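Atu0111 protein (Agrobacterium tumefaciens, PDB 2FSQ) is of unknown function but belongs to a family in the 2H clan, whose characterised members include phosphoesterases, and so may act on phosphate esters. Local coordinates at residues D13-P24 against I186-L195; E40-L49 against L83-S94. All coordinates share one frame; numbering follows the deposited sequence. Where two conformers were deposited one is given.

Contact 1: residues D13-P24 against I186-L195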
loop_
_atom_site.group_PDB
_atom_site.type_symbol
_atom_site.label_atom_id
_atom_site.label_comp_id
_atom_site.label_asym_id
_atom_site.label_seq_id
_atom_site.Cartn_x
_atom_site.Cartn_y
_atom_site.Cartn_z
ATOM N N ASP A 13 0.819 18.946 -2.285
ATOM C CA ASP A 13 1.900 19.826 -1.830
ATOM C C ASP A 13 2.857 19.161 -0.829
ATOM O O ASP A 13 3.944 19.674 -0.586
ATOM C CB ASP A 13 1.319 21.094 -1.199
ATOM C CG ASP A 13 2.230 22.296 -1.358
ATOM O OD1 ASP A 13 2.335 22.815 -2.490
ATOM O OD2 ASP A 13 2.839 22.724 -0.351
ATOM N N TYR A 14 2.454 18.034 -0.241
ATOM C CA TYR A 14 3.340 17.295 0.669
ATOM C C TYR A 14 4.699 16.936 0.025
ATOM O O TYR A 14 5.755 16.909 0.679
ATOM C CB TYR A 14 2.656 16.014 1.176
ATOM C CG TYR A 14 3.621 15.113 1.920
ATOM C CD1 TYR A 14 4.025 15.419 3.224
ATOM C CD2 TYR A 14 4.172 13.984 1.303
ATOM C CE1 TYR A 14 4.943 14.606 3.901
ATOM C CE2 TYR A 14 5.083 13.167 1.974
ATOM C CZ TYR A 14 5.462 13.488 3.266
ATOM O OH TYR A 14 6.362 12.678 3.922
ATOM N N ILE A 15 4.667 16.649 -1.269
ATOM C CA ILE A 15 5.856 16.140 -1.953
ATOM C C ILE A 15 6.760 17.234 -2.530
ATOM O O ILE A 15 7.751 16.951 -3.210
ATOM C CB ILE A 15 5.475 15.127 -3.039
ATOM C CG1 ILE A 15 4.736 15.831 -4.186
ATOM C CG2 ILE A 15 4.680 13.969 -2.410
ATOM C CD1 ILE A 15 4.626 15.023 -5.447
ATOM N N SER A 16 6.414 18.483 -2.257
ATOM C CA SER A 16 7.211 19.610 -2.692
ATOM C C SER A 16 8.554 19.655 -1.978
ATOM O O SER A 16 8.644 19.328 -0.788
ATOM C CB SER A 16 6.459 20.905 -2.412
ATOM O OG SER A 16 7.255 22.013 -2.799
ATOM N N THR A 17 9.581 20.087 -2.709
ATOM C CA THR A 17 10.920 20.293 -2.143
ATOM C C THR A 17 10.847 21.239 -0.945
ATOM O O THR A 17 11.589 21.091 0.023
ATOM C CB THR A 17 11.915 20.860 -3.190
ATOM O OG1 THR A 17 11.348 22.000 -3.845
ATOM C CG2 THR A 17 12.269 19.812 -4.253
ATOM N N ALA A 18 9.922 22.193 -1.005
ATOM C CA ALA A 18 9.743 23.185 0.064
ATOM C C ALA A 18 9.262 22.601 1.400
ATOM O O ALA A 18 9.326 23.283 2.425
ATOM C CB ALA A 18 8.776 24.271 -0.409
ATOM N N ASN A 19 8.765 21.365 1.391
ATOM C CA ASN A 19 8.199 20.730 2.591
ATOM C C ASN A 19 9.187 19.823 3.330
ATOM O O ASN A 19 8.798 19.109 4.258
ATOM C CB ASN A 19 6.919 19.955 2.222
ATOM C CG ASN A 19 6.085 19.559 3.445
ATOM O OD1 ASN A 19 5.659 20.408 4.230
ATOM N ND2 ASN A 19 5.839 18.262 3.600
ATOM N N HIS A 20 10.461 19.848 2.928
ATOM C CA HIS A 20 11.428 18.825 3.393
ATOM C C HIS A 20 12.857 19.331 3.566
ATOM O O HIS A 20 13.303 20.188 2.795
ATOM C CB HIS A 20 11.420 17.652 2.414
ATOM C CG HIS A 20 10.102 16.967 2.328
ATOM N ND1 HIS A 20 9.696 16.024 3.248
ATOM C CD2 HIS A 20 9.084 17.101 1.446
ATOM C CE1 HIS A 20 8.487 15.596 2.927
ATOM N NE2 HIS A 20 8.096 16.229 1.834
ATOM N N ASP A 21 13.567 18.789 4.569
ATOM C CA ASP A 21 14.970 19.145 4.853
ATOM C C ASP A 21 15.917 17.936 4.743
ATOM O O ASP A 21 17.077 17.982 5.184
ATOM C CB ASP A 21 15.093 19.821 6.240
ATOM C CG ASP A 21 14.777 18.871 7.407
ATOM O OD1 ASP A 21 14.230 17.767 7.185
ATOM O OD2 ASP A 21 15.058 19.241 8.563
ATOM N N GLN A 22 15.405 16.859 4.152
ATOM C CA GLN A 22 16.154 15.614 3.970
ATOM C C GLN A 22 15.425 14.812 2.880
ATOM O O GLN A 22 14.239 15.047 2.622
ATOM C CB GLN A 22 16.225 14.820 5.279
ATOM C CG GLN A 22 14.857 14.475 5.855
ATOM C CD GLN A 22 14.908 13.838 7.221
ATOM O OE1 GLN A 22 15.743 14.185 8.061
ATOM N NE2 GLN A 22 13.985 12.924 7.467
ATOM N N PRO A 23 16.136 13.891 2.211
ATOM C CA PRO A 23 15.499 13.108 1.139
ATOM C C PRO A 23 14.426 12.182 1.698
ATOM O O PRO A 23 14.366 11.988 2.926
ATOM C CB PRO A 23 16.662 12.281 0.569
ATOM C CG PRO A 23 17.723 12.282 1.660
ATOM C CD PRO A 23 17.564 13.562 2.393
ATOM N N PRO A 24 13.600 11.580 0.809
ATOM C CA PRO A 24 12.652 10.594 1.303
ATOM C C PRO A 24 13.346 9.572 2.196
ATOM O O PRO A 24 14.450 9.087 1.861
ATOM C CB PRO A 24 12.114 9.952 0.009
ATOM C CG PRO A 24 12.140 11.063 -0.966
ATOM C CD PRO A 24 13.478 11.757 -0.652
ATOM N N ILE A 186 8.064 8.065 -3.939
ATOM C CA ILE A 186 8.801 9.289 -4.262
ATOM C C ILE A 186 10.297 9.035 -4.030
ATOM O O ILE A 186 10.707 8.684 -2.919
ATOM C CB ILE A 186 8.367 10.466 -3.371
ATOM C CG1 ILE A 186 6.842 10.613 -3.368
ATOM C CG2 ILE A 186 9.103 11.749 -3.781
ATOM C CD1 ILE A 186 6.276 11.062 -4.660
ATOM N N VAL A 187 11.103 9.201 -5.081
ATOM C CA VAL A 187 12.557 9.070 -4.973
ATOM C C VAL A 187 13.234 10.403 -4.662
ATOM O O VAL A 187 14.178 10.448 -3.855
ATOM C CB VAL A 187 13.146 8.462 -6.260
ATOM C CG1 VAL A 187 14.660 8.238 -6.110
ATOM C CG2 VAL A 187 12.437 7.165 -6.592
ATOM N N SER A 188 12.749 11.476 -5.300
ATOM C CA SER A 188 13.212 12.838 -5.008
ATOM C C SER A 188 12.035 13.782 -5.035
ATOM O O SER A 188 11.105 13.575 -5.811
ATOM C CB SER A 188 14.300 13.306 -5.984
ATOM O OG SER A 188 13.863 13.279 -7.337
ATOM N N TRP A 189 12.059 14.786 -4.162
ATOM C CA TRP A 189 10.923 15.697 -4.019
ATOM C C TRP A 189 10.714 16.517 -5.289
ATOM O O TRP A 189 11.655 16.758 -6.046
ATOM C CB TRP A 189 11.103 16.595 -2.778
ATOM C CG TRP A 189 11.324 15.820 -1.489
ATOM C CD1 TRP A 189 12.440 15.867 -0.689
ATOM C CD2 TRP A 189 10.429 14.889 -0.871
ATOM N NE1 TRP A 189 12.288 15.023 0.387
ATOM C CE2 TRP A 189 11.061 14.421 0.314
ATOM C CE3 TRP A 189 9.140 14.431 -1.173
ATOM C CZ2 TRP A 189 10.459 13.488 1.170
ATOM C CZ3 TRP A 189 8.539 13.501 -0.317
ATOM C CH2 TRP A 189 9.202 13.047 0.848
ATOM N N PHE A 190 9.466 16.913 -5.530
ATOM C CA PHE A 190 9.104 17.637 -6.752
ATOM C C PHE A 190 9.318 19.130 -6.585
ATOM O O PHE A 190 8.967 19.698 -5.550
ATOM C CB PHE A 190 7.613 17.429 -7.081
ATOM C CG PHE A 190 7.273 16.091 -7.692
ATOM C CD1 PHE A 190 8.079 14.960 -7.517
ATOM C CD2 PHE A 190 6.083 15.953 -8.402
ATOM C CE1 PHE A 190 7.712 13.738 -8.076
ATOM C CE2 PHE A 190 5.714 14.748 -8.958
ATOM C CZ PHE A 190 6.533 13.629 -8.792
ATOM N N GLU A 191 9.883 19.766 -7.609
ATOM C CA GLU A 191 9.942 21.227 -7.655
ATOM C C GLU A 191 8.522 21.779 -7.690
ATOM O O GLU A 191 7.653 21.208 -8.359
ATOM C CB GLU A 191 10.737 21.715 -8.867
ATOM C CG GLU A 191 12.237 21.376 -8.834
ATOM C CD GLU A 191 13.027 22.144 -7.767
ATOM O OE1 GLU A 191 12.515 23.141 -7.204
ATOM O OE2 GLU A 191 14.187 21.751 -7.493
ATOM N N PRO A 192 8.260 22.874 -6.949
ATOM C CA PRO A 192 6.876 23.381 -6.905
ATOM C C PRO A 192 6.257 23.782 -8.258
ATOM O O PRO A 192 5.035 23.716 -8.413
ATOM C CB PRO A 192 6.965 24.597 -5.968
ATOM C CG PRO A 192 8.400 24.886 -5.811
ATOM C CD PRO A 192 9.172 23.660 -6.095
ATOM N N GLU A 193 7.073 24.173 -9.234
ATOM C CA GLU A 193 6.533 24.696 -10.494
ATOM C C GLU A 193 5.727 23.682 -11.326
ATOM O O GLU A 193 4.882 24.072 -12.141
ATOM C CB GLU A 193 7.628 25.359 -11.339
ATOM C CG GLU A 193 8.178 26.668 -10.749
ATOM C CD GLU A 193 9.212 26.469 -9.640
ATOM O OE1 GLU A 193 9.702 25.334 -9.439
ATOM O OE2 GLU A 193 9.545 27.471 -8.967
ATOM N N CYS A 194 5.966 22.387 -11.115
ATOM C CA CYS A 194 5.217 21.358 -11.840
ATOM C C CYS A 194 3.934 20.918 -11.146
ATOM O O CYS A 194 3.179 20.114 -11.697
ATOM C CB CYS A 194 6.080 20.112 -12.054
ATOM S SG CYS A 194 6.330 19.048 -10.596
ATOM N N LEU A 195 3.704 21.421 -9.940
ATOM C CA LEU A 195 2.571 20.943 -9.142
ATOM C C LEU A 195 1.195 21.271 -9.723
ATOM O O LEU A 195 0.317 20.413 -9.686
ATOM C CB LEU A 195 2.709 21.356 -7.672
ATOM C CG LEU A 195 3.971 20.813 -6.991
ATOM C CD1 LEU A 195 4.014 21.272 -5.534
ATOM C CD2 LEU A 195 4.077 19.290 -7.083
#
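Trp189 is sandwiched: the imidazole of His20 covers one face of its indole, and the pyrrolidine of Pro24 lies over the other. The His20 ring stacks face to face on the six-membered ring of Trp189, centroids 3.5 Å apart and planes at 3°, while His20 CB sits over the five-membered ring. Pro24 CG stands 3.9 Å from the centroid of the Trp189 six-membered ring, displaced toward its rim. At the indole edge, Trp189 NE1 donates an almost straight bond in the ring plane to Gln22 O, 3.0 Å away. Tyr14 completes an aromatic cluster: its ring meets Trp189 obliquely, with planes at 86°, and carries His20 NE2 over one face. That same His20 NE2 donates to Tyr14 O (2.7 Å), which helps fix the rotation of the imidazole against the indole; Asn19 ND2 gives Tyr14 O a second bond.

These two loops join the N-terminal region to the connection between strand 184-186 and helix 195-212, and a single backbone bridge pairs Ser16 with Phe190. Its bonds run from Phe190 N to Ile15 O (2.9 Å) and from Thr17 N to Phe190 O. Ser16 OG accepts from Ala18 N in an ST turn at the start of the 3-10 segment.

Ile15 makes a CH-pi contact with Phe190 through CD1. CG1 of Ile15 is flanked by its own N and C (chi1 68°) and the chain then runs out extended, which puts CD1 over the ring face, 3.4 Å from Phe190 CD2. Trp198 meets Phe190 edge-to-face, and Ile15 CG2 packs 4.0 Å from Ile186 CD1.

Contact 2: residues E40-L49 against L83-S94. With ACY (acetic acid), chain B.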
loop_
_atom_site.group_PDB
_atom_site.type_symbol
_atom_site.label_atom_id
_atom_site.label_comp_id
_atom_site.label_asym_id
_atom_site.label_seq_id
_atom_site.Cartn_x
_atom_site.Cartn_y
_atom_site.Cartn_z
ATOM N N GLU A 40 14.398 -5.973 1.177
ATOM C CA GLU A 40 13.773 -5.450 2.395
ATOM C C GLU A 40 12.662 -6.436 2.814
ATOM O O GLU A 40 11.469 -6.128 2.683
ATOM C CB GLU A 40 13.206 -4.044 2.121
ATOM C CG GLU A 40 12.842 -3.291 3.393
ATOM C CD GLU A 40 12.128 -1.958 3.129
ATOM O OE1 GLU A 40 11.855 -1.227 4.106
ATOM O OE2 GLU A 40 11.819 -1.654 1.956
ATOM N N PRO A 41 13.049 -7.654 3.247
ATOM C CA PRO A 41 12.036 -8.709 3.384
ATOM C C PRO A 41 11.084 -8.530 4.545
ATOM O O PRO A 41 11.443 -7.979 5.578
ATOM C CB PRO A 41 12.849 -9.994 3.586
ATOM C CG PRO A 41 14.265 -9.621 3.267
ATOM C CD PRO A 41 14.418 -8.156 3.475
ATOM N N GLY A 42 9.873 -9.039 4.368
ATOM C CA GLY A 42 8.866 -8.942 5.408
ATOM C C GLY A 42 7.673 -9.805 5.085
ATOM O O GLY A 42 7.722 -10.658 4.179
ATOM N N ASN A 43 6.592 -9.567 5.816
ATOM C CA ASN A 43 5.334 -10.221 5.546
ATOM C C ASN A 43 4.196 -9.229 5.801
ATOM O O ASN A 43 4.437 -8.132 6.322
ATOM C CB ASN A 43 5.200 -11.535 6.335
ATOM C CG ASN A 43 5.388 -11.357 7.829
ATOM O OD1 ASN A 43 4.805 -10.469 8.442
ATOM N ND2 ASN A 43 6.169 -12.251 8.435
ATOM N N THR A 44 2.985 -9.577 5.376
ATOM C CA THR A 44 1.909 -8.593 5.327
ATOM C C THR A 44 0.603 -9.271 4.950
ATOM O O THR A 44 0.627 -10.378 4.416
ATOM C CB THR A 44 2.241 -7.486 4.295
ATOM O OG1 THR A 44 1.227 -6.478 4.303
ATOM C CG2 THR A 44 2.364 -8.044 2.893
ATOM N N VAL A 45 -0.522 -8.607 5.222
ATOM C CA VAL A 45 -1.807 -9.043 4.700
ATOM C C VAL A 45 -2.267 -8.019 3.658
ATOM O O VAL A 45 -2.431 -6.830 3.963
ATOM C CB VAL A 45 -2.881 -9.172 5.781
ATOM C CG1 VAL A 45 -4.187 -9.691 5.140
ATOM C CG2 VAL A 45 -2.415 -10.132 6.879
ATOM N N VAL A 46 -2.484 -8.493 2.428
ATOM C CA VAL A 46 -2.875 -7.585 1.352
ATOM C C VAL A 46 -3.962 -8.193 0.485
ATOM O O VAL A 46 -4.154 -9.405 0.503
ATOM C CB VAL A 46 -1.662 -7.223 0.419
ATOM C CG1 VAL A 46 -0.458 -6.830 1.218
ATOM C CG2 VAL A 46 -1.315 -8.356 -0.540
ATOM N N CYS A 47 -4.643 -7.332 -0.270
ATOM C CA CYS A 47 -5.562 -7.740 -1.340
ATOM C C CYS A 47 -4.956 -7.340 -2.673
ATOM O O CYS A 47 -4.826 -6.143 -2.958
ATOM C CB CYS A 47 -6.903 -7.022 -1.195
ATOM S SG CYS A 47 -7.840 -7.443 0.288
ATOM N N HIS A 48 -4.580 -8.318 -3.503
ATOM C CA HIS A 48 -4.098 -8.004 -4.840
ATOM C C HIS A 48 -5.282 -7.609 -5.733
ATOM O O HIS A 48 -6.432 -7.897 -5.409
ATOM C CB HIS A 48 -3.402 -9.202 -5.475
ATOM C CG HIS A 48 -1.992 -9.416 -5.012
ATOM N ND1 HIS A 48 -1.682 -10.210 -3.933
ATOM C CD2 HIS A 48 -0.810 -8.973 -5.506
ATOM C CE1 HIS A 48 -0.368 -10.237 -3.766
ATOM N NE2 HIS A 48 0.185 -9.496 -4.709
ATOM N N LEU A 49 -5.002 -6.951 -6.854
ATOM C CA LEU A 49 -6.017 -6.793 -7.906
ATOM C C LEU A 49 -6.264 -8.136 -8.590
ATOM O O LEU A 49 -5.474 -9.078 -8.459
ATOM C CB LEU A 49 -5.572 -5.752 -8.928
ATOM C CG LEU A 49 -5.250 -4.366 -8.379
ATOM C CD1 LEU A 49 -4.847 -3.417 -9.489
ATOM C CD2 LEU A 49 -6.435 -3.788 -7.595
ATOM N N LEU A 83 0.455 -4.876 -7.679
ATOM C CA LEU A 83 -0.507 -3.910 -7.146
ATOM C C LEU A 83 -1.438 -4.545 -6.130
ATOM O O LEU A 83 -1.974 -5.637 -6.336
ATOM C CB LEU A 83 -1.305 -3.258 -8.275
ATOM C CG LEU A 83 -0.491 -2.359 -9.220
ATOM C CD1 LEU A 83 -1.321 -1.881 -10.430
ATOM C CD2 LEU A 83 0.183 -1.169 -8.506
ATOM N N HIS A 84 -1.614 -3.852 -5.006
ATOM C CA HIS A 84 -2.398 -4.405 -3.915
ATOM C C HIS A 84 -2.825 -3.302 -2.981
ATOM O O HIS A 84 -2.213 -2.234 -2.950
ATOM C CB HIS A 84 -1.549 -5.392 -3.085
ATOM C CG HIS A 84 -0.301 -4.778 -2.528
ATOM N ND1 HIS A 84 -0.173 -4.322 -1.229
ATOM C CD2 HIS A 84 0.894 -4.561 -3.120
ATOM C CE1 HIS A 84 1.045 -3.822 -1.061
ATOM N NE2 HIS A 84 1.711 -3.963 -2.194
HETATM N N MSE A 85 -3.875 -3.571 -2.220
HETATM C CA MSE A 85 -4.208 -2.736 -1.078
HETATM C C MSE A 85 -3.800 -3.508 0.171
HETATM O O MSE A 85 -4.317 -4.592 0.431
HETATM C CB MSE A 85 -5.711 -2.449 -1.006
HETATM C CG MSE A 85 -6.023 -1.517 0.158
HETATM SE SE MSE A 85 -7.968 -1.319 0.416
HETATM C CE MSE A 85 -8.233 -2.918 1.490
ATOM N N THR A 86 -2.903 -2.946 0.977
ATOM C CA THR A 86 -2.572 -3.571 2.268
ATOM C C THR A 86 -3.782 -3.475 3.205
ATOM O O THR A 86 -4.463 -2.447 3.273
ATOM C CB THR A 86 -1.345 -2.892 2.868
ATOM O OG1 THR A 86 -0.264 -3.071 1.952
ATOM C CG2 THR A 86 -0.956 -3.492 4.234
ATOM N N VAL A 87 -4.080 -4.594 3.862
ATOM C CA VAL A 87 -5.139 -4.626 4.871
ATOM C C VAL A 87 -4.519 -4.471 6.261
ATOM O O VAL A 87 -5.019 -3.713 7.082
ATOM C CB VAL A 87 -5.928 -5.939 4.805
ATOM C CG1 VAL A 87 -7.016 -6.004 5.886
ATOM C CG2 VAL A 87 -6.561 -6.080 3.417
ATOM N N PHE A 88 -3.413 -5.173 6.512
ATOM C CA PHE A 88 -2.717 -5.067 7.806
ATOM C C PHE A 88 -1.248 -5.361 7.589
ATOM O O PHE A 88 -0.908 -6.436 7.094
ATOM C CB PHE A 88 -3.321 -6.058 8.816
ATOM C CG PHE A 88 -2.811 -5.868 10.214
ATOM C CD1 PHE A 88 -3.457 -5.008 11.082
ATOM C CD2 PHE A 88 -1.686 -6.561 10.670
ATOM C CE1 PHE A 88 -3.005 -4.823 12.385
ATOM C CE2 PHE A 88 -1.212 -6.371 11.976
ATOM C CZ PHE A 88 -1.883 -5.530 12.834
ATOM N N GLN A 89 -0.373 -4.397 7.907
ATOM C CA GLN A 89 1.068 -4.600 7.734
ATOM C C GLN A 89 1.570 -5.668 8.680
ATOM O O GLN A 89 1.268 -5.626 9.871
ATOM C CB GLN A 89 1.859 -3.337 8.063
ATOM C CG GLN A 89 1.740 -2.221 7.065
ATOM C CD GLN A 89 2.753 -1.103 7.341
ATOM O OE1 GLN A 89 3.743 -1.310 8.040
ATOM N NE2 GLN A 89 2.503 0.080 6.794
ATOM N N GLY A 90 2.400 -6.573 8.160
ATOM C CA GLY A 90 3.120 -7.533 9.000
ATOM C C GLY A 90 4.457 -6.913 9.405
ATOM O O GLY A 90 4.608 -5.692 9.472
ATOM N N VAL A 91 5.450 -7.754 9.648
ATOM C CA VAL A 91 6.769 -7.247 10.049
ATOM C C VAL A 91 7.649 -7.009 8.836
ATOM O O VAL A 91 7.369 -7.497 7.738
ATOM C CB VAL A 91 7.500 -8.190 11.053
ATOM C CG1 VAL A 91 6.682 -8.328 12.322
ATOM C CG2 VAL A 91 7.776 -9.553 10.413
ATOM N N ILE A 92 8.727 -6.259 9.035
ATOM C CA ILE A 92 9.678 -6.002 7.956
ATOM C C ILE A 92 11.090 -5.840 8.514
ATOM O O ILE A 92 11.277 -5.329 9.625
ATOM C CB ILE A 92 9.213 -4.787 7.061
ATOM C CG1 ILE A 92 9.937 -4.777 5.710
ATOM C CG2 ILE A 92 9.358 -3.451 7.813
ATOM C CD1 ILE A 92 9.369 -3.728 4.708
ATOM N N GLU A 93 12.078 -6.272 7.727
ATOM C CA GLU A 93 13.474 -6.307 8.144
ATOM C C GLU A 93 13.997 -4.951 8.615
ATOM O O GLU A 93 14.838 -4.877 9.523
ATOM C CB GLU A 93 14.308 -6.799 6.961
ATOM C CG GLU A 93 15.813 -6.763 7.190
ATOM C CD GLU A 93 16.264 -7.693 8.306
ATOM O OE1 GLU A 93 15.703 -8.797 8.429
ATOM O OE2 GLU A 93 17.190 -7.314 9.053
ATOM N N SER A 94 13.483 -3.896 7.978
ATOM C CA SER A 94 13.902 -2.530 8.209
ATOM C C SER A 94 13.266 -1.863 9.426
ATOM O O SER A 94 13.568 -0.703 9.708
ATOM C CB SER A 94 13.594 -1.686 6.974
ATOM O OG SER A 94 12.251 -1.894 6.560
HETATM C C ACY B . 1.693 0.090 0.979
HETATM O O ACY B . 1.826 -0.294 -0.214
HETATM O OXT ACY B . 1.019 -0.524 1.848
HETATM C CH3 ACY B . 2.330 1.390 1.383
HETATM O O HOH W 1 5.180 -5.308 6.124
HETATM O O HOH W 2 1.772 -4.655 2.603
HETATM O O HOH W 3 -2.381 -7.327 -8.435
#
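Val45 O receives two backbone N-H groups in succession, Val87 N at 2.8 Å and Phe88 N at 3.2 Å, both from the same face of its carbonyl plane. This is a classic beta bulge in an antiparallel pair, strand 42-48 running beside the broken strand 84-92 at the margin of a four-stranded sheet. The extra residue shifts the register by one where the second strand turns its corner. Phe88 O closes the ring to Val45 N, and Cys47 and Met85, a selenomethionine, form a hydrogen-bonded pair just before the bulge.

His84, Met85 and Thr86 match the H-x-T signature of 2H phosphoesterases, so the face carrying His84 and Thr86 probably lines the active site. Thr86 OG1 donates to OXT of a bound acetic acid (2.9 Å), probably from the crystallisation liquor, which Thr182 also binds. Thr86 OG1 in turn accepts from a water that bridges it to Thr44 OG1. With CG of His84 tucked over its own backbone (chi1 57°), the imidazole slants across Val46 and brings ND1 to 3.5 Å from Val46 CG1. Cys47 SG touches Val87 CG2 (3.6 Å) on the other face, where Val45 and Phe88 pack on helix 150-167.

Beyond the bulge Asn43 grips Val91 twice: its N donates to Val91 O, and its OD1 accepts Val91 N from above the amide plane (3.0 Å), while ND2 bonds Thr115. At the far end, the extended Glu40 forms a salt bridge through OE2 to Arg30, and its OE1 takes Ser94 OG on the anti lone pair at 2.6 Å.

Overall arrangement
Close to the N terminus, residues 13-24 form the first half of contact 1, whose partner 186-195 comes some 160 residues later. Within that long loop, the chain runs into strand 42-48, passes helix 54-67 and returns as strand 84-92, so contact 2 closes a much shorter loop wholly inside the larger one; the two do not cross. Contact 2 lies near the centre of the chain and pairs two strands of the four-stranded sheet. Contact 1 lies further out and ties the N-terminal loop to the segment leading into helix 195-212. Their centres are 26 Å apart and their nearest atoms about 11 Å, without touching.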